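Local structure of vestitone reductase (Medicago sativa, 2P4H) at residues M224-Y236 / A297-D311. The protein catalyses the NADPH-dependent, stereospecific reduction of (3R)-vestitone to its isoflavanol, the penultimate step in making the defence phytoalexin medicarpin. Numbering follows the deposited sequence.
Sequences MVHVDDVARAHIY and AGFDFKYTIEDMFDD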
loop_
_atom_site.group_PDB
_atom_site.type_symbol
_atom_site.label_atom_id
_atom_site.label_comp_id
_atom_site.label_asym_id
_atom_site.label_seq_id
_atom_site.Cartn_x
_atom_site.Cartn_y
_atom_site.Cartn_z
ATOM N N MET A 224 0.039 1.542 -11.034
ATOM C CA MET A 224 -0.720 0.499 -10.342
ATOM C C MET A 224 0.073 -0.755 -9.989
ATOM O O MET A 224 1.158 -0.991 -10.525
ATOM C CB MET A 224 -1.907 0.079 -11.227
ATOM C CG MET A 224 -2.681 1.238 -11.864
ATOM S SD MET A 224 -4.028 0.692 -12.943
ATOM C CE MET A 224 -5.242 0.245 -11.713
ATOM N N VAL A 225 -0.497 -1.561 -9.092
ATOM C CA VAL A 225 0.099 -2.828 -8.667
ATOM C C VAL A 225 -1.011 -3.745 -8.154
ATOM O O VAL A 225 -2.022 -3.272 -7.641
ATOM C CB VAL A 225 1.158 -2.626 -7.538
ATOM C CG1 VAL A 225 0.490 -2.131 -6.259
ATOM C CG2 VAL A 225 1.908 -3.928 -7.283
ATOM N N HIS A 226 -0.826 -5.051 -8.319
ATOM C CA HIS A 226 -1.801 -6.031 -7.844
ATOM C C HIS A 226 -1.558 -6.200 -6.343
ATOM O O HIS A 226 -0.418 -6.378 -5.909
ATOM C CB HIS A 226 -1.596 -7.369 -8.564
ATOM C CG HIS A 226 -2.700 -8.356 -8.336
ATOM N ND1 HIS A 226 -3.010 -8.854 -7.089
ATOM C CD2 HIS A 226 -3.564 -8.939 -9.201
ATOM C CE1 HIS A 226 -4.020 -9.700 -7.195
ATOM N NE2 HIS A 226 -4.374 -9.770 -8.466
ATOM N N VAL A 227 -2.626 -6.144 -5.552
ATOM C CA VAL A 227 -2.495 -6.271 -4.107
ATOM C C VAL A 227 -1.759 -7.536 -3.660
ATOM O O VAL A 227 -1.008 -7.502 -2.685
ATOM C CB VAL A 227 -3.883 -6.201 -3.408
ATOM C CG1 VAL A 227 -4.709 -7.433 -3.731
ATOM C CG2 VAL A 227 -3.702 -6.049 -1.902
ATOM N N ASP A 228 -1.953 -8.652 -4.360
ATOM C CA ASP A 228 -1.262 -9.864 -3.939
ATOM C C ASP A 228 0.231 -9.798 -4.253
ATOM O O ASP A 228 1.036 -10.461 -3.591
ATOM C CB ASP A 228 -1.891 -11.115 -4.558
ATOM C CG ASP A 228 -1.494 -12.379 -3.816
ATOM O OD1 ASP A 228 -1.642 -12.401 -2.577
ATOM O OD2 ASP A 228 -1.031 -13.345 -4.461
ATOM N N ASP A 229 0.618 -9.020 -5.261
ATOM C CA ASP A 229 2.043 -8.882 -5.525
ATOM C C ASP A 229 2.645 -8.029 -4.406
ATOM O O ASP A 229 3.812 -8.195 -4.059
ATOM C CB ASP A 229 2.315 -8.252 -6.895
ATOM C CG ASP A 229 2.448 -9.296 -7.997
ATOM O OD1 ASP A 229 2.989 -10.388 -7.713
ATOM O OD2 ASP A 229 2.036 -9.026 -9.143
ATOM N N VAL A 230 1.853 -7.124 -3.828
ATOM C CA VAL A 230 2.366 -6.315 -2.725
ATOM C C VAL A 230 2.611 -7.238 -1.529
ATOM O O VAL A 230 3.625 -7.115 -0.842
ATOM C CB VAL A 230 1.382 -5.197 -2.311
ATOM C CG1 VAL A 230 1.928 -4.456 -1.094
ATOM C CG2 VAL A 230 1.193 -4.219 -3.460
ATOM N N ALA A 231 1.685 -8.164 -1.282
ATOM C CA ALA A 231 1.845 -9.102 -0.175
ATOM C C ALA A 231 3.065 -9.980 -0.453
ATOM O O ALA A 231 3.873 -10.235 0.438
ATOM C CB ALA A 231 0.590 -9.964 -0.021
ATOM N N ARG A 232 3.199 -10.435 -1.696
ATOM C CA ARG A 232 4.339 -11.268 -2.070
ATOM C C ARG A 232 5.655 -10.508 -1.888
ATOM O O ARG A 232 6.649 -11.085 -1.453
ATOM C CB ARG A 232 4.201 -11.745 -3.519
ATOM C CG ARG A 232 3.098 -12.782 -3.722
ATOM C CD ARG A 232 2.979 -13.252 -5.175
ATOM N NE ARG A 232 4.191 -13.921 -5.642
ATOM C CZ ARG A 232 5.140 -13.342 -6.371
ATOM N NH1 ARG A 232 5.024 -12.075 -6.739
ATOM N NH2 ARG A 232 6.225 -14.026 -6.713
ATOM N N ALA A 233 5.656 -9.214 -2.210
ATOM C CA ALA A 233 6.862 -8.399 -2.065
ATOM C C ALA A 233 7.267 -8.288 -0.597
ATOM O O ALA A 233 8.454 -8.301 -0.280
ATOM C CB ALA A 233 6.636 -7.014 -2.655
ATOM N N HIS A 234 6.284 -8.168 0.294
ATOM C CA HIS A 234 6.563 -8.087 1.727
ATOM C C HIS A 234 7.265 -9.358 2.191
ATOM O O HIS A 234 8.282 -9.303 2.881
ATOM C CB HIS A 234 5.264 -7.916 2.529
ATOM C CG HIS A 234 4.755 -6.507 2.579
ATOM N ND1 HIS A 234 4.864 -5.711 3.700
ATOM C CD2 HIS A 234 4.117 -5.760 1.649
ATOM C CE1 HIS A 234 4.312 -4.535 3.457
ATOM N NE2 HIS A 234 3.851 -4.540 2.219
ATOM N N ILE A 235 6.718 -10.506 1.810
ATOM C CA ILE A 235 7.301 -11.778 2.209
ATOM C C ILE A 235 8.690 -11.956 1.599
ATOM O O ILE A 235 9.614 -12.421 2.265
ATOM C CB ILE A 235 6.372 -12.946 1.806
ATOM C CG1 ILE A 235 5.066 -12.851 2.602
ATOM C CG2 ILE A 235 7.059 -14.283 2.070
ATOM C CD1 ILE A 235 4.022 -13.889 2.218
ATOM N N TYR A 236 8.845 -11.564 0.339
ATOM C CA TYR A 236 10.134 -11.679 -0.333
ATOM C C TYR A 236 11.218 -10.874 0.387
ATOM O O TYR A 236 12.313 -11.377 0.653
ATOM C CB TYR A 236 10.030 -11.191 -1.782
ATOM C CG TYR A 236 11.328 -11.333 -2.543
ATOM C CD1 TYR A 236 11.678 -12.545 -3.140
ATOM C CD2 TYR A 236 12.235 -10.277 -2.609
ATOM C CE1 TYR A 236 12.902 -12.701 -3.779
ATOM C CE2 TYR A 236 13.467 -10.423 -3.244
ATOM C CZ TYR A 236 13.792 -11.637 -3.828
ATOM O OH TYR A 236 15.004 -11.782 -4.463
ATOM N N ALA A 297 16.622 -6.831 -7.542
ATOM C CA ALA A 297 16.857 -7.486 -6.264
ATOM C C ALA A 297 16.391 -8.933 -6.266
ATOM O O ALA A 297 16.582 -9.646 -5.283
ATOM C CB ALA A 297 16.170 -6.715 -5.138
ATOM N N GLY A 298 15.767 -9.361 -7.360
ATOM C CA GLY A 298 15.331 -10.744 -7.450
ATOM C C GLY A 298 13.848 -11.028 -7.319
ATOM O O GLY A 298 13.427 -12.165 -7.533
ATOM N N PHE A 299 13.055 -10.024 -6.959
ATOM C CA PHE A 299 11.615 -10.218 -6.827
ATOM C C PHE A 299 10.975 -10.349 -8.204
ATOM O O PHE A 299 11.355 -9.656 -9.142
ATOM C CB PHE A 299 10.979 -9.033 -6.094
ATOM C CG PHE A 299 9.487 -9.153 -5.943
ATOM C CD1 PHE A 299 8.936 -10.118 -5.104
ATOM C CD2 PHE A 299 8.632 -8.318 -6.659
ATOM C CE1 PHE A 299 7.551 -10.250 -4.980
ATOM C CE2 PHE A 299 7.242 -8.445 -6.541
ATOM C CZ PHE A 299 6.705 -9.411 -5.700
ATOM N N ASP A 300 10.000 -11.242 -8.319
ATOM C CA ASP A 300 9.303 -11.441 -9.584
ATOM C C ASP A 300 7.814 -11.214 -9.387
ATOM O O ASP A 300 7.205 -11.811 -8.500
ATOM C CB ASP A 300 9.524 -12.863 -10.111
ATOM C CG ASP A 300 10.972 -13.137 -10.464
ATOM O OD1 ASP A 300 11.823 -13.128 -9.551
ATOM O OD2 ASP A 300 11.259 -13.365 -11.658
ATOM N N PHE A 301 7.234 -10.343 -10.206
ATOM C CA PHE A 301 5.806 -10.083 -10.121
ATOM C C PHE A 301 5.050 -11.259 -10.723
ATOM O O PHE A 301 5.436 -11.796 -11.764
ATOM C CB PHE A 301 5.440 -8.784 -10.839
ATOM C CG PHE A 301 5.827 -7.553 -10.076
ATOM C CD1 PHE A 301 7.119 -7.045 -10.150
ATOM C CD2 PHE A 301 4.915 -6.944 -9.222
ATOM C CE1 PHE A 301 7.501 -5.948 -9.377
ATOM C CE2 PHE A 301 5.283 -5.846 -8.443
ATOM C CZ PHE A 301 6.577 -5.349 -8.520
ATOM N N LYS A 302 3.968 -11.645 -10.060
ATOM C CA LYS A 302 3.155 -12.781 -10.478
ATOM C C LYS A 302 1.942 -12.437 -11.339
ATOM O O LYS A 302 1.539 -13.229 -12.194
ATOM C CB LYS A 302 2.688 -13.532 -9.229
ATOM C CG LYS A 302 1.700 -14.663 -9.479
ATOM C CD LYS A 302 1.340 -15.360 -8.177
ATOM C CE LYS A 302 0.311 -16.461 -8.396
ATOM N NZ LYS A 302 -0.028 -17.166 -7.131
ATOM N N TYR A 303 1.380 -11.250 -11.139
ATOM C CA TYR A 303 0.172 -10.856 -11.852
ATOM C C TYR A 303 0.313 -9.847 -12.981
ATOM O O TYR A 303 1.200 -8.997 -12.976
ATOM C CB TYR A 303 -0.840 -10.335 -10.834
ATOM C CG TYR A 303 -1.119 -11.327 -9.736
ATOM C CD1 TYR A 303 -2.046 -12.353 -9.922
ATOM C CD2 TYR A 303 -0.434 -11.270 -8.524
ATOM C CE1 TYR A 303 -2.284 -13.294 -8.927
ATOM C CE2 TYR A 303 -0.662 -12.210 -7.521
ATOM C CZ TYR A 303 -1.590 -13.218 -7.730
ATOM O OH TYR A 303 -1.828 -14.141 -6.742
ATOM N N THR A 304 -0.595 -9.954 -13.945
ATOM C CA THR A 304 -0.630 -9.057 -15.087
ATOM C C THR A 304 -1.677 -7.978 -14.832
ATOM O O THR A 304 -2.459 -8.064 -13.878
ATOM C CB THR A 304 -1.047 -9.802 -16.365
ATOM O OG1 THR A 304 -2.385 -10.294 -16.203
ATOM C CG2 THR A 304 -0.108 -10.970 -16.640
ATOM N N ILE A 305 -1.689 -6.965 -15.688
ATOM C CA ILE A 305 -2.662 -5.892 -15.577
ATOM C C ILE A 305 -4.064 -6.492 -15.710
ATOM O O ILE A 305 -4.987 -6.099 -14.996
ATOM C CB ILE A 305 -2.444 -4.827 -16.675
ATOM C CG1 ILE A 305 -1.164 -4.038 -16.388
ATOM C CG2 ILE A 305 -3.642 -3.892 -16.745
ATOM C CD1 ILE A 305 -0.787 -3.044 -17.480
ATOM N N GLU A 306 -4.223 -7.455 -16.612
ATOM C CA GLU A 306 -5.521 -8.092 -16.796
ATOM C C GLU A 306 -5.961 -8.821 -15.523
ATOM O O GLU A 306 -7.132 -8.754 -15.141
ATOM C CB GLU A 306 -5.476 -9.056 -17.988
ATOM C CG GLU A 306 -5.248 -8.360 -19.330
ATOM C CD GLU A 306 -3.785 -8.330 -19.763
ATOM O OE1 GLU A 306 -2.897 -8.030 -18.933
ATOM O OE2 GLU A 306 -3.522 -8.596 -20.955
ATOM N N ASP A 307 -5.026 -9.505 -14.862
ATOM C CA ASP A 307 -5.338 -10.219 -13.621
ATOM C C ASP A 307 -5.818 -9.237 -12.559
ATOM O O ASP A 307 -6.783 -9.494 -11.838
ATOM C CB ASP A 307 -4.107 -10.929 -13.045
ATOM C CG ASP A 307 -3.590 -12.044 -13.925
ATOM O OD1 ASP A 307 -4.393 -12.672 -14.648
ATOM O OD2 ASP A 307 -2.369 -12.306 -13.865
ATOM N N MET A 308 -5.113 -8.116 -12.458
ATOM C CA MET A 308 -5.436 -7.087 -11.478
ATOM C C MET A 308 -6.861 -6.560 -11.641
ATOM O O MET A 308 -7.627 -6.506 -10.673
ATOM C CB MET A 308 -4.429 -5.944 -11.603
ATOM C CG MET A 308 -4.676 -4.781 -10.664
ATOM S SD MET A 308 -3.534 -3.429 -10.986
ATOM C CE MET A 308 -4.013 -2.979 -12.649
ATOM N N PHE A 309 -7.215 -6.167 -12.859
ATOM C CA PHE A 309 -8.555 -5.661 -13.112
ATOM C C PHE A 309 -9.611 -6.745 -12.937
ATOM O O PHE A 309 -10.678 -6.479 -12.387
ATOM C CB PHE A 309 -8.653 -5.063 -14.522
ATOM C CG PHE A 309 -8.111 -3.662 -14.627
ATOM C CD1 PHE A 309 -8.766 -2.603 -14.003
ATOM C CD2 PHE A 309 -6.938 -3.403 -15.327
ATOM C CE1 PHE A 309 -8.259 -1.301 -14.072
ATOM C CE2 PHE A 309 -6.419 -2.106 -15.402
ATOM C CZ PHE A 309 -7.083 -1.055 -14.772
ATOM N N ASP A 310 -9.328 -7.966 -13.385
ATOM C CA ASP A 310 -10.325 -9.019 -13.250
ATOM C C ASP A 310 -10.590 -9.387 -11.801
ATOM O O ASP A 310 -11.743 -9.576 -11.411
ATOM C CB ASP A 310 -9.928 -10.277 -14.022
ATOM C CG ASP A 310 -11.091 -11.239 -14.169
ATOM O OD1 ASP A 310 -12.096 -10.852 -14.805
ATOM O OD2 ASP A 310 -11.010 -12.367 -13.640
ATOM N N ASP A 311 -9.534 -9.496 -10.998
ATOM C CA ASP A 311 -9.718 -9.841 -9.596
ATOM C C ASP A 311 -10.549 -8.777 -8.888
ATOM O O ASP A 311 -11.435 -9.097 -8.098
ATOM C CB ASP A 311 -8.366 -10.022 -8.891
ATOM C CG ASP A 311 -7.703 -11.343 -9.240
ATOM O OD1 ASP A 311 -8.427 -12.274 -9.651
ATOM O OD2 ASP A 311 -6.468 -11.467 -9.088
HETATM O O HOH W 1 -0.160 -15.830 -4.382
#
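D229 holds the loop 297-304 against helix 227-236 with both carboxylate oxygens: OD1 accepts from K302 N at 2.8 Å and OD2 from Y303 N, each on its syn side, so one short acid serves two successive amides. One turn on, R232 sets NH1 and NH2 end-on against a single atom, D300 O, which lies in the guanidinium plane; a salt bridge back to D229 OD1, its hydrogen bond weakly angled, steadies the arginine. H226 ND1 accepts from D228 N and caps helix 227-236, and NE2 donates to D311 OD2 at 2.8 Å, in the ring plane, using the anti lone pair of a carboxylate turned 89° to the ring. With CG anti to the backbone N (chi1 -169°), the imidazole lies flat against Y303, their centroids 3.9 Å apart in a face-to-face stack. The Y303 hydroxyl then donates to D228 OD2, which water 1 links to K302 NZ. A leucine in place of H226 would probably leave D311 without its donor, D228 N at the helix start without its side-chain acceptor, and Y303 without its flat stacking partner.

Farther along, Y236 OH donates to A297 O at 2.8 Å, beside G298, whose positive phi ends the preceding helix in a Schellman motif and where a CB would also run into the hydroxyl. F299 CB sits over the Y236 face, and the F299 ring, its edge toward that face, takes A233 CB over its own. At the opposite end M224 and M308 touch through their CE atoms, 3.6 Å apart, and M224 meets F309 in an oblique Met-aromatic contact. Two capped helix starts, H226 and the T304/D307 capping box, meet here, and the cross-segment bonds of H226, D229 and R232 tie helix 305-319 and its loop to helix 227-239 of the Rossmann-type reductase fold.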